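Long-range contacts in DNA-entry nuclease (Competence-specific nuclease) (Streptococcus agalactiae ILRI112, PDB 4QGO), which probably degrades DNA without sequence specificity as a nuclease of the beta-beta-alpha (His-Me finger) superfamily, and acts as a virulence factor: residues 31-36 against 149-154; 67-72 against 167-172; 73-78 against 115-120; 188-193 against 201-206. The protein carries 1 engineered substitution. All coordinates share one frame; numbering follows the deposited sequence. Where two conformers were deposited one is given.

Contact 1 of 4, residues 31-36 against 149-154. With SO4 (sulfate ion), chain F; SO4 (sulfate ion), chain G.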
# COMPACT_ATOMS: atom_id res chain seq x y z
N ASN A 31 14.11 -1.08 8.43
CA ASN A 31 14.19 -0.20 7.27
C ASN A 31 12.94 0.67 7.11
O ASN A 31 12.51 0.91 5.99
CB ASN A 31 14.37 -1.01 5.97
CG ASN A 31 15.64 -1.83 5.96
OD1 ASN A 31 15.60 -3.06 5.86
ND2 ASN A 31 16.78 -1.15 6.01
N GLY A 32 12.34 1.09 8.22
CA GLY A 32 11.22 2.00 8.15
C GLY A 32 9.86 1.34 7.99
O GLY A 32 8.84 2.02 8.00
N ILE A 33 9.83 0.01 7.87
CA ILE A 33 8.56 -0.68 7.67
C ILE A 33 8.43 -1.84 8.66
O ILE A 33 9.37 -2.12 9.40
CB ILE A 33 8.37 -1.12 6.20
CG1 ILE A 33 9.52 -1.99 5.68
CG2 ILE A 33 8.28 0.13 5.30
CD1 ILE A 33 9.53 -3.44 6.17
N TYR A 34 7.27 -2.50 8.68
CA TYR A 34 7.13 -3.72 9.48
C TYR A 34 7.12 -4.94 8.58
O TYR A 34 6.25 -5.08 7.72
CB TYR A 34 5.85 -3.66 10.34
CG TYR A 34 5.98 -2.75 11.53
CD1 TYR A 34 6.51 -3.21 12.73
CD2 TYR A 34 5.59 -1.42 11.46
CE1 TYR A 34 6.64 -2.37 13.82
CE2 TYR A 34 5.72 -0.57 12.55
CZ TYR A 34 6.24 -1.06 13.73
OH TYR A 34 6.38 -0.22 14.81
N GLU A 35 8.10 -5.80 8.79
CA GLU A 35 8.13 -7.11 8.17
C GLU A 35 7.18 -7.98 8.99
O GLU A 35 7.26 -7.99 10.22
CB GLU A 35 9.55 -7.66 8.20
CG GLU A 35 9.73 -9.01 7.55
CD GLU A 35 11.14 -9.55 7.72
OE1 GLU A 35 11.32 -10.78 7.63
OE2 GLU A 35 12.07 -8.75 7.95
N LEU A 36 6.28 -8.69 8.31
CA LEU A 36 5.29 -9.52 9.00
C LEU A 36 5.55 -10.98 8.73
O LEU A 36 5.89 -11.36 7.61
CB LEU A 36 3.88 -9.20 8.46
CG LEU A 36 3.49 -7.72 8.42
CD1 LEU A 36 2.06 -7.60 7.92
CD2 LEU A 36 3.65 -7.08 9.79
N ILE A 149 16.95 1.47 2.29
CA ILE A 149 17.33 1.85 3.65
C ILE A 149 16.16 2.44 4.46
O ILE A 149 16.15 2.35 5.68
CB ILE A 149 18.53 2.84 3.62
CG1 ILE A 149 19.31 2.78 4.93
CG2 ILE A 149 18.07 4.26 3.30
CD1 ILE A 149 20.03 1.47 5.12
N ASN A 150 15.19 3.04 3.78
CA ASN A 150 14.06 3.68 4.45
C ASN A 150 12.88 3.57 3.51
O ASN A 150 12.60 4.48 2.72
CB ASN A 150 14.37 5.14 4.79
CG ASN A 150 13.24 5.83 5.54
OD1 ASN A 150 12.27 5.19 5.96
ND2 ASN A 150 13.38 7.14 5.76
N ARG A 151 12.20 2.43 3.61
CA ARG A 151 11.31 1.94 2.56
C ARG A 151 9.91 2.52 2.60
O ARG A 151 9.35 2.75 3.66
CB ARG A 151 11.23 0.42 2.66
CG ARG A 151 12.57 -0.26 2.46
CD ARG A 151 12.52 -1.74 2.78
NE ARG A 151 13.87 -2.31 2.74
CZ ARG A 151 14.15 -3.61 2.71
NH1 ARG A 151 13.18 -4.51 2.69
NH2 ARG A 151 15.42 -4.00 2.68
N GLY A 152 9.36 2.77 1.41
CA GLY A 152 7.95 3.09 1.27
C GLY A 152 7.31 2.08 0.35
O GLY A 152 7.94 1.10 -0.07
N GLN A 153 6.04 2.31 0.04
CA GLN A 153 5.33 1.41 -0.86
C GLN A 153 6.00 1.36 -2.25
O GLN A 153 6.02 0.30 -2.89
CB GLN A 153 3.86 1.80 -0.94
CG GLN A 153 3.05 0.96 -1.92
CD GLN A 153 1.56 1.10 -1.74
OE1 GLN A 153 1.08 1.54 -0.68
NE2 GLN A 153 0.80 0.71 -2.76
N ASN A 154 6.56 2.48 -2.69
CA ASN A 154 7.26 2.50 -3.98
C ASN A 154 8.38 1.45 -4.02
O ASN A 154 8.58 0.82 -5.05
CB ASN A 154 7.86 3.89 -4.27
CG ASN A 154 6.99 4.75 -5.18
OD1 ASN A 154 5.93 4.33 -5.66
ND2 ASN A 154 7.44 5.97 -5.42
S SO4 F . 16.49 8.77 4.75
O1 SO4 F . 17.14 9.86 5.48
O2 SO4 F . 16.56 9.02 3.31
O3 SO4 F . 17.18 7.51 5.04
O4 SO4 F . 15.09 8.66 5.17
S SO4 G . 15.51 -7.60 2.17
O1 SO4 G . 16.32 -7.85 0.99
O2 SO4 G . 14.96 -8.86 2.67
O3 SO4 G . 16.33 -6.98 3.21
O4 SO4 G . 14.41 -6.70 1.82
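Asn31 O accepts the backbone N-H of Arg151 at 2.8 Å. The bond is almost perfectly straight, 179° at the hydrogen. Two weaker C-H...O contacts flank it. Asn150 CA approaches the same Asn31 O at 3.5 Å, and Asn31 CA faces Ile149 O at 3.6 Å.

In one of the two Asn31 conformers, the side chains of Asn31 and Arg151 lie over each other. The Asn31 amide and the Arg151 guanidinium are then nearly parallel, with planes 3° apart. Asn31 OD1 sits over one face of the guanidinium, off toward its rim, and is 3.3 Å from Arg151 NH2. The angle there is too poor for a hydrogen bond, so the two flat groups meet by van der Waals contact. Asn31 CB rests on Arg151 NE at 3.5 Å. Further along, the CG2 branch of Ile33 touches Arg151 O at 3.3 Å.

The Arg151 chain is extended from CG to NE, which carries its end out to a sulfate, probably from the crystallisation liquor. Arg151 NH1 reaches sulfate O4 at 2.7 Å and NH2 reaches O3 at 3.2 Å. Outside the two segments, Arg151 NE bonds to Lys148 O and NH1 to Tyr156 OH, which helps fix the rotation of the group.

Asn31 and Gly32 have the backbone angles of a type I' turn and join strands 27-30 and 33-36. Gly152 is the N-cap of helix 153-165. The straight backbone bond therefore pins a hairpin turn to the lead-in of that helix. Beside it lies a flat amide-on-guanidinium contact, and the guanidinium edge still grips an anion.

Contact 2 of 4, residues 67-72 against 167-172. With SO4 (sulfate ion), chain C.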
# COMPACT_ATOMS: atom_id res chain seq x y z
N ASN A 67 -6.57 -7.57 -4.88
CA ASN A 67 -5.81 -8.73 -5.31
C ASN A 67 -5.45 -8.67 -6.78
O ASN A 67 -6.19 -8.10 -7.58
CB ASN A 67 -6.62 -10.00 -5.07
CG ASN A 67 -6.52 -10.49 -3.65
OD1 ASN A 67 -5.48 -11.02 -3.24
ND2 ASN A 67 -7.60 -10.35 -2.89
N ALA A 68 -4.33 -9.28 -7.13
CA ALA A 68 -3.91 -9.34 -8.52
C ALA A 68 -3.08 -10.57 -8.79
O ALA A 68 -2.45 -11.13 -7.88
CB ALA A 68 -3.12 -8.09 -8.90
N MET A 69 -3.11 -11.01 -10.05
CA MET A 69 -2.09 -11.88 -10.59
C MET A 69 -1.45 -11.09 -11.70
O MET A 69 -2.13 -10.70 -12.66
CB MET A 69 -2.67 -13.19 -11.14
CG MET A 69 -1.64 -14.03 -11.91
SD MET A 69 -0.29 -14.64 -10.86
CE MET A 69 -1.17 -15.77 -9.82
N LEU A 70 -0.17 -10.81 -11.53
CA LEU A 70 0.55 -9.90 -12.40
C LEU A 70 1.49 -10.64 -13.33
O LEU A 70 2.19 -11.56 -12.92
CB LEU A 70 1.36 -8.90 -11.56
CG LEU A 70 0.59 -8.05 -10.54
CD1 LEU A 70 1.57 -7.24 -9.67
CD2 LEU A 70 -0.40 -7.12 -11.23
N ASP A 71 1.51 -10.22 -14.59
CA ASP A 71 2.50 -10.69 -15.54
C ASP A 71 2.62 -9.66 -16.67
O ASP A 71 1.97 -8.60 -16.63
CB ASP A 71 2.19 -12.11 -16.05
CG ASP A 71 0.90 -12.21 -16.85
OD1 ASP A 71 0.51 -11.23 -17.53
OD2 ASP A 71 0.26 -13.28 -16.80
N ARG A 72 3.44 -9.97 -17.66
CA ARG A 72 3.71 -8.99 -18.71
C ARG A 72 2.51 -8.65 -19.58
O ARG A 72 2.55 -7.65 -20.30
CB ARG A 72 4.88 -9.44 -19.58
CG ARG A 72 6.22 -9.20 -18.91
CD ARG A 72 7.37 -9.38 -19.86
NE ARG A 72 7.89 -8.11 -20.35
CZ ARG A 72 9.16 -7.90 -20.67
NH1 ARG A 72 10.04 -8.88 -20.56
NH2 ARG A 72 9.54 -6.71 -21.10
N ASN A 167 10.01 -11.49 -16.47
CA ASN A 167 9.07 -12.52 -16.92
C ASN A 167 8.53 -13.42 -15.82
O ASN A 167 8.17 -14.57 -16.06
CB ASN A 167 9.68 -13.36 -18.05
CG ASN A 167 10.10 -12.51 -19.23
OD1 ASN A 167 9.34 -11.67 -19.70
ND2 ASN A 167 11.31 -12.73 -19.72
N LYS A 168 8.47 -12.90 -14.60
CA LYS A 168 7.89 -13.66 -13.50
C LYS A 168 6.38 -13.41 -13.40
O LYS A 168 5.88 -12.36 -13.82
CB LYS A 168 8.57 -13.31 -12.18
CG LYS A 168 10.07 -13.60 -12.22
CD LYS A 168 10.68 -13.49 -10.84
CE LYS A 168 12.20 -13.58 -10.94
NZ LYS A 168 12.63 -14.84 -11.62
N ARG A 169 5.67 -14.40 -12.87
CA ARG A 169 4.26 -14.28 -12.53
C ARG A 169 4.18 -13.96 -11.04
O ARG A 169 4.72 -14.71 -10.22
CB ARG A 169 3.53 -15.59 -12.80
CG ARG A 169 3.32 -15.90 -14.28
CD ARG A 169 1.90 -15.56 -14.70
NE ARG A 169 0.92 -16.47 -14.13
CZ ARG A 169 -0.39 -16.39 -14.34
NH1 ARG A 169 -0.91 -15.41 -15.08
NH2 ARG A 169 -1.19 -17.27 -13.77
N VAL A 170 3.54 -12.86 -10.70
CA VAL A 170 3.52 -12.42 -9.30
C VAL A 170 2.09 -12.31 -8.78
O VAL A 170 1.30 -11.52 -9.27
CB VAL A 170 4.25 -11.08 -9.11
CG1 VAL A 170 4.25 -10.71 -7.63
CG2 VAL A 170 5.69 -11.20 -9.60
N ARG A 171 1.76 -13.14 -7.80
CA ARG A 171 0.50 -13.03 -7.07
C ARG A 171 0.69 -11.93 -6.02
O ARG A 171 1.70 -11.89 -5.33
CB ARG A 171 0.15 -14.38 -6.44
CG ARG A 171 -1.15 -14.41 -5.67
CD ARG A 171 -2.41 -14.34 -6.57
NE ARG A 171 -3.57 -14.52 -5.71
CZ ARG A 171 -4.14 -13.55 -5.00
NH1 ARG A 171 -3.71 -12.29 -5.09
NH2 ARG A 171 -5.16 -13.83 -4.20
N TYR A 172 -0.28 -11.02 -5.92
CA TYR A 172 -0.10 -9.75 -5.19
C TYR A 172 -1.38 -9.41 -4.46
O TYR A 172 -2.48 -9.55 -5.00
CB TYR A 172 0.21 -8.66 -6.23
CG TYR A 172 0.69 -7.30 -5.75
CD1 TYR A 172 1.68 -7.17 -4.79
CD2 TYR A 172 0.20 -6.13 -6.33
CE1 TYR A 172 2.14 -5.91 -4.38
CE2 TYR A 172 0.65 -4.88 -5.94
CZ TYR A 172 1.62 -4.77 -4.98
OH TYR A 172 2.08 -3.53 -4.59
S SO4 C . -7.97 -13.44 -1.01
O1 SO4 C . -8.24 -12.10 -0.52
O2 SO4 C . -8.98 -13.83 -1.98
O3 SO4 C . -7.98 -14.42 0.08
O4 SO4 C . -6.67 -13.48 -1.67
O HOH W 1 5.70 -11.65 -16.40
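Asn67 OD1 takes both end nitrogens of Arg171, NH1 at 2.9 Å and NH2 at 3.0 Å. The acceptor lies in the guanidinium plane, and both nitrogens approach from one face of the amide. A sulfate, also bound by Arg173, is held by Asn67 ND2 and weakly by Arg171 NH2. Ala68 forms an antiparallel hydrogen-bonded pair with Tyr172. Ala68 O also accepts Arg171 NH1 at 3.3 Å, from the opposite face to Tyr172 N. Met69 pairs with Arg171 without backbone bonds. Its chain bends twice (chi2 65°, chi3 67°), bringing CE against Arg171 CD at 3.8 Å, while CG sits over a face of the Arg169 guanidinium. Leu70 pairs with Val170 through two backbone bonds and sets CD1 3.8 Å from Tyr172 CD2. On this side Val160 and Val164 of helix 153-165 pack against Leu70. Asp71 OD2 makes a salt bridge to Arg169 NH1 at 3.0 Å. Asp71 OD1 bonds to Thr73 OG1, and Arg169 NH2 bonds to Val49 O. Arg72 NH1 donates to Asn167 OD1 at 3.0 Å, close to straight (174°). Asn167 ends helix 153-165 in a Schellman motif. Strands 66-70 and 170-177 thus share an apolar face toward the helix and an arginine-rich face with its own polar partners.

Contact 3 of 4, residues 73-78 against 115-120. With SO4 (sulfate ion), chain E.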
# COMPACT_ATOMS: atom_id res chain seq x y z
N THR A 73 1.45 -9.45 -19.52
CA THR A 73 0.26 -9.16 -20.32
C THR A 73 -0.55 -7.96 -19.81
O THR A 73 -1.35 -7.40 -20.56
CB THR A 73 -0.69 -10.37 -20.49
OG1 THR A 73 -1.35 -10.66 -19.24
CG2 THR A 73 0.07 -11.61 -20.98
N ILE A 74 -0.37 -7.58 -18.55
CA ILE A 74 -1.10 -6.42 -18.02
C ILE A 74 -0.18 -5.31 -17.51
O ILE A 74 -0.65 -4.25 -17.10
CB ILE A 74 -2.14 -6.81 -16.94
CG1 ILE A 74 -1.48 -7.41 -15.70
CG2 ILE A 74 -3.16 -7.77 -17.52
CD1 ILE A 74 -2.45 -7.59 -14.54
N ARG A 75 1.12 -5.55 -17.58
CA ARG A 75 2.14 -4.55 -17.28
C ARG A 75 1.99 -3.35 -18.20
O ARG A 75 1.77 -3.50 -19.41
CB ARG A 75 3.51 -5.20 -17.46
CG ARG A 75 4.70 -4.29 -17.21
CD ARG A 75 5.04 -4.10 -15.74
NE ARG A 75 6.37 -3.50 -15.64
CZ ARG A 75 6.62 -2.19 -15.71
NH1 ARG A 75 5.63 -1.31 -15.81
NH2 ARG A 75 7.88 -1.77 -15.66
N GLN A 76 2.09 -2.16 -17.63
CA GLN A 76 1.94 -0.92 -18.39
C GLN A 76 3.22 -0.09 -18.33
O GLN A 76 3.53 0.50 -17.29
CB GLN A 76 0.74 -0.14 -17.87
CG GLN A 76 0.54 1.25 -18.47
CD GLN A 76 0.26 1.24 -19.97
OE1 GLN A 76 1.14 0.95 -20.78
NE2 GLN A 76 -0.97 1.57 -20.34
N TYR A 77 3.94 -0.05 -19.44
CA TYR A 77 5.21 0.68 -19.53
C TYR A 77 4.97 2.12 -19.95
O TYR A 77 5.82 2.98 -19.71
CB TYR A 77 6.15 -0.00 -20.53
CG TYR A 77 6.58 -1.39 -20.11
CD1 TYR A 77 7.48 -1.56 -19.06
CD2 TYR A 77 6.10 -2.51 -20.76
CE1 TYR A 77 7.89 -2.83 -18.67
CE2 TYR A 77 6.50 -3.78 -20.38
CZ TYR A 77 7.39 -3.93 -19.33
OH TYR A 77 7.78 -5.20 -18.95
N GLN A 78 3.81 2.39 -20.55
CA GLN A 78 3.55 3.70 -21.13
C GLN A 78 2.93 4.64 -20.12
O GLN A 78 2.46 4.21 -19.07
CB GLN A 78 2.64 3.59 -22.35
CG GLN A 78 3.10 2.60 -23.38
CD GLN A 78 2.40 2.80 -24.71
OE1 GLN A 78 1.44 2.09 -25.03
NE2 GLN A 78 2.88 3.76 -25.49
N ALA A 115 -0.64 -0.37 -8.31
CA ALA A 115 0.03 0.62 -9.15
C ALA A 115 -0.32 0.56 -10.63
O ALA A 115 -0.49 -0.52 -11.21
CB ALA A 115 1.55 0.53 -8.97
N TYR A 116 -0.41 1.73 -11.24
CA TYR A 116 -0.68 1.87 -12.65
C TYR A 116 0.30 1.06 -13.49
O TYR A 116 -0.09 0.36 -14.42
CB TYR A 116 -0.62 3.36 -13.05
CG TYR A 116 -0.89 3.59 -14.52
CD1 TYR A 116 -2.18 3.53 -15.02
CD2 TYR A 116 0.15 3.85 -15.41
CE1 TYR A 116 -2.44 3.73 -16.36
CE2 TYR A 116 -0.11 4.06 -16.75
CZ TYR A 116 -1.41 3.99 -17.22
OH TYR A 116 -1.68 4.19 -18.56
N ALA A 117 1.59 1.16 -13.16
CA ALA A 117 2.59 0.46 -13.96
C ALA A 117 2.42 -1.06 -13.91
O ALA A 117 2.82 -1.77 -14.83
CB ALA A 117 3.99 0.85 -13.51
N LEU A 118 1.84 -1.56 -12.83
CA LEU A 118 1.72 -3.00 -12.65
C LEU A 118 0.52 -3.61 -13.37
O LEU A 118 0.60 -4.74 -13.85
CB LEU A 118 1.68 -3.38 -11.16
CG LEU A 118 2.92 -2.98 -10.36
CD1 LEU A 118 2.72 -3.33 -8.89
CD2 LEU A 118 4.16 -3.67 -10.92
N ALA A 119 -0.57 -2.85 -13.48
CA ALA A 119 -1.80 -3.45 -13.97
C ALA A 119 -2.57 -2.56 -14.93
O ALA A 119 -3.71 -2.88 -15.29
CB ALA A 119 -2.65 -3.80 -12.81
N GLY A 120 -1.94 -1.47 -15.36
CA GLY A 120 -2.60 -0.50 -16.22
C GLY A 120 -3.04 -1.00 -17.58
O GLY A 120 -3.81 -0.33 -18.27
S SO4 E . -4.87 5.21 -20.19
O1 SO4 E . -5.01 6.45 -19.44
O2 SO4 E . -4.36 4.16 -19.31
O3 SO4 E . -6.18 4.81 -20.71
O4 SO4 E . -3.95 5.42 -21.30
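The loop after strand 66-70 runs against the short helix 116-119 here, where Arg75 and Gln76 meet Ala117. The helix lies in the connection between strands 108-112 and 135-139. Those strands, with helix 153-165, probably form the beta-beta-alpha motif of this nuclease family.

Ala117 O is the focus of the contact. It accepts Gln76 N at 2.9 Å in a nearly straight bond (171°). It also accepts Arg75 NH1 at 3.0 Å. The two donors come from opposite faces of the carbonyl plane, and neither lies in that plane. The Arg75 chain bends at chi2 (80°), which folds its guanidinium back toward the helix. Arg75 NE forms a salt bridge with Asp165, and Tyr77 OH bonds to the same carboxylate oxygen. Tyr77 lies over one face of the guanidinium. The arginine thus ties the loop both to helix 116-119 and to the end of helix 153-165.

Ile74 meets Ala119. Ile74 O is 3.4 Å from Ala119 CA in a C-H...O contact, and Ile74 CD1 lies 4.2 Å from Ala119 CB. Gln76 CB rests against Gly120 CA at 3.7 Å.

Gln76 CG is 3.4 Å from Tyr116 CE2. The Gln76 amide and the Tyr116 ring are only 25° apart in plane. Gln76 OE1 turns back within the loop to accept Gln78 N. Arg80 adds a cation-pi contact to the Tyr116 ring. At its outer end Tyr116 OH donates to sulfate O2 at 2.8 Å, and the same sulfate takes Arg81 N.

Contact 4 of 4, residues 188-193 against 201-206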
# COMPACT_ATOMS: atom_id res chain seq x y z
N ALA A 188 -1.95 1.93 7.87
CA ALA A 188 -0.85 1.23 7.22
C ALA A 188 -1.35 0.58 5.95
O ALA A 188 -2.55 0.39 5.77
CB ALA A 188 -0.25 0.17 8.14
N MET A 189 -0.42 0.24 5.07
CA MET A 189 -0.74 -0.51 3.87
C MET A 189 -0.07 -1.88 3.93
O MET A 189 1.15 -1.98 4.00
CB MET A 189 -0.32 0.26 2.61
CG MET A 189 -1.03 1.59 2.43
SD MET A 189 -2.76 1.40 1.94
CE MET A 189 -2.56 1.09 0.19
N HIS A 190 -0.88 -2.94 3.90
CA HIS A 190 -0.36 -4.30 3.95
C HIS A 190 -0.07 -4.79 2.53
O HIS A 190 -0.98 -4.86 1.72
CB HIS A 190 -1.41 -5.20 4.63
CG HIS A 190 -0.97 -6.60 4.89
ND1 HIS A 190 -1.85 -7.58 5.32
CD2 HIS A 190 0.25 -7.20 4.81
CE1 HIS A 190 -1.19 -8.71 5.48
NE2 HIS A 190 0.08 -8.51 5.18
N LEU A 191 1.20 -5.09 2.23
CA LEU A 191 1.58 -5.58 0.90
C LEU A 191 2.11 -6.99 1.00
O LEU A 191 2.99 -7.26 1.81
CB LEU A 191 2.67 -4.71 0.27
CG LEU A 191 2.63 -3.19 0.47
CD1 LEU A 191 3.84 -2.56 -0.17
CD2 LEU A 191 1.36 -2.63 -0.13
N GLU A 192 1.60 -7.88 0.14
CA GLU A 192 2.01 -9.28 0.08
C GLU A 192 2.29 -9.64 -1.38
O GLU A 192 1.51 -9.28 -2.27
CB GLU A 192 0.89 -10.16 0.60
CG GLU A 192 0.54 -9.93 2.06
CD GLU A 192 -0.67 -10.73 2.45
OE1 GLU A 192 -0.51 -11.94 2.73
OE2 GLU A 192 -1.78 -10.17 2.45
N ALA A 193 3.39 -10.35 -1.63
CA ALA A 193 3.72 -10.75 -2.99
C ALA A 193 4.42 -12.10 -3.00
O ALA A 193 5.19 -12.42 -2.09
CB ALA A 193 4.59 -9.70 -3.68
N GLU A 201 9.27 -13.02 -2.60
CA GLU A 201 8.24 -13.20 -1.58
C GLU A 201 8.41 -12.16 -0.49
O GLU A 201 9.50 -11.99 0.04
CB GLU A 201 8.26 -14.60 -0.97
CG GLU A 201 7.13 -14.82 0.03
CD GLU A 201 6.94 -16.27 0.44
OE1 GLU A 201 7.61 -17.16 -0.12
OE2 GLU A 201 6.08 -16.52 1.33
N PHE A 202 7.34 -11.44 -0.18
CA PHE A 202 7.37 -10.52 0.95
C PHE A 202 6.00 -10.37 1.59
O PHE A 202 4.97 -10.67 0.98
CB PHE A 202 8.01 -9.15 0.60
CG PHE A 202 7.29 -8.37 -0.48
CD1 PHE A 202 6.08 -7.74 -0.23
CD2 PHE A 202 7.87 -8.22 -1.73
CE1 PHE A 202 5.45 -7.00 -1.21
CE2 PHE A 202 7.25 -7.47 -2.72
CZ PHE A 202 6.04 -6.85 -2.46
N ASN A 203 6.00 -9.89 2.84
CA ASN A 203 4.79 -9.66 3.60
C ASN A 203 5.13 -8.51 4.54
O ASN A 203 5.85 -8.70 5.53
CB ASN A 203 4.40 -10.92 4.38
CG ASN A 203 3.02 -10.81 5.00
OD1 ASN A 203 2.44 -9.73 5.07
ND2 ASN A 203 2.49 -11.95 5.45
N VAL A 204 4.64 -7.32 4.22
CA VAL A 204 5.02 -6.12 4.96
C VAL A 204 3.82 -5.22 5.23
O VAL A 204 2.80 -5.26 4.53
CB VAL A 204 6.10 -5.29 4.22
CG1 VAL A 204 7.38 -6.11 3.97
CG2 VAL A 204 5.54 -4.78 2.90
N ALA A 205 3.96 -4.39 6.26
CA ALA A 205 3.03 -3.30 6.50
C ALA A 205 3.81 -2.00 6.40
O ALA A 205 4.79 -1.81 7.10
CB ALA A 205 2.37 -3.42 7.87
N ILE A 206 3.38 -1.11 5.50
CA ILE A 206 4.01 0.19 5.32
C ILE A 206 3.24 1.20 6.14
O ILE A 206 2.09 1.51 5.82
CB ILE A 206 3.92 0.65 3.85
CG1 ILE A 206 4.33 -0.46 2.87
CG2 ILE A 206 4.73 1.93 3.65
CD1 ILE A 206 5.75 -0.89 2.98
O HOH W 2 -0.42 -11.80 6.00
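Met189 and Ile206 begin the backbone pairing of this antiparallel beta hairpin, built from strands 188-195 and 201-207. Met189, Leu191 and Ala193 form hydrogen-bonded pairs with Ile206, Val204 and Phe202. Each pair has two N-H...O bonds, the shortest being 2.8 Å, for example Leu191 N to Val204 O. His190 with Ala205 and Glu192 with Asn203 are the non-hydrogen-bonded pairs between them.

Apolar contacts fill the face toward helix 153-165. Leu191 is central: its CB meets Val204 CG2 and Phe202 CE1, both at 3.9 Å, and its CD1 reaches Ile206 CG1 at 3.7 Å. Phe202 CG lies between the backbone N and the carbonyl carbon (chi1 61°), which turns the ring across Ala193. Ala193 CB lies over the ring face in a CH-pi contact, 3.7 Å from the centroid. Tyr156 of the helix meets Phe202 edge-to-face.

Polar contacts occupy the other face. His190 NE2 donates to Asn203 OD1 at 2.7 Å. The acceptor is in the ring plane, the donor is in the amide carbonyl plane, and the two groups are nearly coplanar (14°). Glu192 lies beside Asn203, pointing the same way, with CG 3.6 Å from Asn203 OD1. Glu192 OE1 forms a salt bridge with Arg173 and a hydrogen bond with Thr41 OG1, and OE2 stands over one face of the His190 ring. Asn203 ND2 donates to Gln40 O and to a water that also bonds weakly to Glu192 OE1.

Asn203 OD1 and ND2 and Glu192 OE1 thus each have a defined partner. The hairpin combines an apolar side against helix 153-165 and a polar side where the His190-Asn203 bond holds both groups nearly coplanar.

Contact 4 is the buried one, contact 1 lies at the surface, and contacts 2 and 3 are partly buried. Contacts 1, 2 and 4 all reach the same antiparallel sheet. Strand 33-36 of contact 1 neighbours strand 201-207 of contact 4, while strand 170-177 of contact 2 neighbours strand 188-195. Contact 3 lies off the sheet but touches contact 2, where Leu118 packs on Leu70 and Tyr172. Strand pairing dominates contacts 2 and 4, with arginine clusters in the more exposed contact 2. Contacts 1 and 3 instead rely on one or two bonds to a carbonyl oxygen. Sulfates bind at contacts 1, 2 and 3.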